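Long-range contact in MOR (Lactococcus phage TP901-1, PDB 6TRI), which probably acts as a helix-turn-helix-type regulator in the phage's choice between lytic and lysogenic growth: residues Thr15-Thr20 / His55-Asn60. Residues are numbered along the deposited sequence; the frame is centred on the assembly and turned at random.
Sequences TEKCGT and HVLELN
L57 pushes one methyl, CD2, into the angle between K17 and C18, where the ends of helices 8-17 and 47-57 meet. CD2 lies 3.8 Å from K17 CB and 4.0 Å from C18 SG; the sulfur also reaches V56 CG1, the branch anti to the backbone N (chi1 170°), at 4.1 Å. This is the tight, apolar side, and it continues inward: L57 also packs on L10, I14 and F24, while C18 rests on F24 of helix 21-28.

Toward solvent the contact loosens. The K17 chain bends at chi2, passing over the carbonyl of L57, with CE 3.6 Å from L57 O. It crosses the E58 side chain at about a right angle. A second bend, at chi4 (-60°), carries NZ toward E16 OE2, its salt-bridge partner at 3.5 Å, and leaves CE nearest to E58 OE1, at 3.3 Å. NZ stays 4.3 Å from OE1, beyond a salt bridge, though the opposite charge probably adds a mild attraction. No hydrogen bond joins the two segments. The backbone leaves each helix through a residue with positive phi, G19 and E58. These C-terminal helix ends, packed together beside F24, are consistent with the small all-helical bundle of a helix-turn-helix-type domain.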
ATOM      1  N   THR B  15     -12.538  -6.327  14.720  1.00 47.91           N
ATOM      2  CA  THR B  15     -13.461  -6.663  15.798  1.00 41.28           C
ATOM      3  C   THR B  15     -13.956  -8.095  15.644  1.00 51.48           C
ATOM      4  O   THR B  15     -14.047  -8.845  16.618  1.00 54.25           O
ATOM      5  CB  THR B  15     -14.672  -5.709  15.825  1.00 50.43           C
ATOM      6  OG1 THR B  15     -14.210  -4.353  15.857  1.00 58.18           O
ATOM      7  CG2 THR B  15     -15.539  -5.978  17.045  1.00 48.00           C
ATOM      8  N   GLU B  16     -14.270  -8.459  14.406  1.00 63.59           N
ATOM      9  CA  GLU B  16     -14.768  -9.789  14.071  1.00 58.17           C
ATOM     10  C   GLU B  16     -13.724 -10.885  14.295  1.00 60.24           C
ATOM     11  O   GLU B  16     -14.025 -11.926  14.879  1.00 70.87           O
ATOM     12  CB  GLU B  16     -15.243  -9.807  12.615  1.00 65.42           C
ATOM     13  CG  GLU B  16     -15.482 -11.190  12.033  1.00 85.80           C
ATOM     14  CD  GLU B  16     -15.737 -11.147  10.535  1.00101.28           C
ATOM     15  OE1 GLU B  16     -15.887 -10.033   9.989  1.00102.54           O
ATOM     16  OE2 GLU B  16     -15.783 -12.226   9.902  1.00105.86           O
ATOM     17  N   LYS B  17     -12.499 -10.644  13.834  1.00 59.76           N
ATOM     18  CA  LYS B  17     -11.445 -11.655  13.875  1.00 60.45           C
ATOM     19  C   LYS B  17     -10.643 -11.672  15.177  1.00 57.22           C
ATOM     20  O   LYS B  17     -10.370 -12.739  15.728  1.00 61.67           O
ATOM     21  CB  LYS B  17     -10.482 -11.457  12.700  1.00 57.97           C
ATOM     22  CG  LYS B  17     -10.987 -11.988  11.366  1.00 59.21           C
ATOM     23  CD  LYS B  17     -11.043 -13.507  11.363  1.00 70.41           C
ATOM     24  CE  LYS B  17     -11.276 -14.051   9.961  1.00 83.85           C
ATOM     25  NZ  LYS B  17     -12.552 -13.565   9.367  1.00 96.03           N
ATOM     26  N   CYS B  18     -10.264 -10.495  15.664  1.00 53.08           N
ATOM     27  CA  CYS B  18      -9.349 -10.406  16.800  1.00 46.20           C
ATOM     28  C   CYS B  18     -10.029  -9.979  18.095  1.00 57.69           C
ATOM     29  O   CYS B  18      -9.572 -10.321  19.185  1.00 67.52           O
ATOM     30  CB  CYS B  18      -8.215  -9.435  16.477  1.00 47.17           C
ATOM     31  SG  CYS B  18      -7.247  -9.893  15.028  1.00 71.05           S
ATOM     32  N   GLY B  19     -11.119  -9.231  17.976  1.00 54.38           N
ATOM     33  CA  GLY B  19     -11.792  -8.701  19.145  1.00 44.76           C
ATOM     34  C   GLY B  19     -11.358  -7.276  19.425  1.00 62.12           C
ATOM     35  O   GLY B  19     -11.942  -6.328  18.903  1.00 77.83           O
ATOM     36  N   THR B  20     -10.323  -7.120  20.246  1.00 58.35           N
ATOM     37  CA  THR B  20      -9.815  -5.796  20.583  1.00 44.74           C
ATOM     38  C   THR B  20      -8.683  -5.376  19.655  1.00 43.98           C
ATOM     39  O   THR B  20      -8.073  -6.205  18.976  1.00 35.47           O
ATOM     40  CB  THR B  20      -9.302  -5.732  22.032  1.00 46.25           C
ATOM     41  OG1 THR B  20      -8.097  -6.501  22.146  1.00 49.54           O
ATOM     42  CG2 THR B  20     -10.342  -6.273  22.998  1.00 43.26           C
ATOM     43  N   HIS B  55      -2.864 -11.523   6.099  1.00 43.52           N
ATOM     44  CA  HIS B  55      -2.683 -12.866   6.639  1.00 47.62           C
ATOM     45  C   HIS B  55      -3.479 -13.070   7.925  1.00 54.77           C
ATOM     46  O   HIS B  55      -4.173 -14.075   8.087  1.00 60.61           O
ATOM     47  CB  HIS B  55      -1.200 -13.134   6.898  1.00 39.93           C
ATOM     48  CG  HIS B  55      -0.930 -14.438   7.584  1.00 48.25           C
ATOM     49  ND1 HIS B  55      -1.275 -15.653   7.035  1.00 56.15           N
ATOM     50  CD2 HIS B  55      -0.342 -14.714   8.773  1.00 55.97           C
ATOM     51  CE1 HIS B  55      -0.912 -16.624   7.857  1.00 62.20           C
ATOM     52  NE2 HIS B  55      -0.345 -16.079   8.918  1.00 63.94           N
ATOM     53  N   VAL B  56      -3.372 -12.106   8.835  1.00 49.23           N
ATOM     54  CA  VAL B  56      -4.001 -12.193  10.149  1.00 53.60           C
ATOM     55  C   VAL B  56      -5.526 -12.132  10.073  1.00 48.99           C
ATOM     56  O   VAL B  56      -6.222 -12.921  10.714  1.00 45.73           O
ATOM     57  CB  VAL B  56      -3.493 -11.069  11.079  1.00 56.41           C
ATOM     58  CG1 VAL B  56      -4.327 -10.998  12.348  1.00 60.87           C
ATOM     59  CG2 VAL B  56      -2.024 -11.279  11.410  1.00 39.18           C
ATOM     60  N   LEU B  57      -6.043 -11.197   9.282  1.00 45.10           N
ATOM     61  CA  LEU B  57      -7.487 -11.002   9.175  1.00 48.43           C
ATOM     62  C   LEU B  57      -8.112 -11.872   8.087  1.00 52.56           C
ATOM     63  O   LEU B  57      -9.334 -11.886   7.920  1.00 55.98           O
ATOM     64  CB  LEU B  57      -7.794  -9.529   8.916  1.00 34.49           C
ATOM     65  CG  LEU B  57      -7.330  -8.597  10.035  1.00 42.11           C
ATOM     66  CD1 LEU B  57      -7.453  -7.147   9.611  1.00 44.11           C
ATOM     67  CD2 LEU B  57      -8.127  -8.860  11.307  1.00 35.89           C
ATOM     68  N   GLU B  58      -7.264 -12.600   7.364  1.00 49.24           N
ATOM     69  CA  GLU B  58      -7.693 -13.484   6.283  1.00 54.10           C
ATOM     70  C   GLU B  58      -8.528 -12.726   5.261  1.00 52.89           C
ATOM     71  O   GLU B  58      -9.579 -13.193   4.828  1.00 48.89           O
ATOM     72  CB  GLU B  58      -8.476 -14.677   6.837  1.00 56.91           C
ATOM     73  CG  GLU B  58      -7.622 -15.654   7.632  1.00 82.35           C
ATOM     74  CD  GLU B  58      -8.425 -16.799   8.220  1.00102.91           C
ATOM     75  OE1 GLU B  58      -9.408 -16.529   8.943  1.00103.46           O
ATOM     76  OE2 GLU B  58      -8.073 -17.970   7.959  1.00114.15           O
ATOM     77  N   LEU B  59      -8.047 -11.547   4.885  1.00 47.90           N
ATOM     78  CA  LEU B  59      -8.727 -10.718   3.903  1.00 46.70           C
ATOM     79  C   LEU B  59      -8.505 -11.244   2.490  1.00 54.85           C
ATOM     80  O   LEU B  59      -7.464 -11.833   2.192  1.00 58.67           O
ATOM     81  CB  LEU B  59      -8.241  -9.269   3.997  1.00 46.48           C
ATOM     82  CG  LEU B  59      -8.271  -8.614   5.379  1.00 44.71           C
ATOM     83  CD1 LEU B  59      -7.785  -7.171   5.310  1.00 42.18           C
ATOM     84  CD2 LEU B  59      -9.666  -8.678   5.957  1.00 44.05           C
ATOM     85  N   ASN B  60      -9.493 -11.036   1.626  1.00 52.55           N
ATOM     86  CA  ASN B  60      -9.327 -11.286   0.202  1.00 46.47           C
ATOM     87  C   ASN B  60      -8.440 -10.194  -0.374  1.00 52.74           C
ATOM     88  O   ASN B  60      -8.748  -9.010  -0.233  1.00 50.76           O
ATOM     89  CB  ASN B  60     -10.683 -11.324  -0.510  1.00 57.38           C
ATOM     90  CG  ASN B  60     -10.555 -11.459  -2.022  1.00 71.94           C
ATOM     91  OD1 ASN B  60      -9.597 -12.041  -2.531  1.00 78.54           O
ATOM     92  ND2 ASN B  60     -11.528 -10.915  -2.748  1.00 69.08           N
TER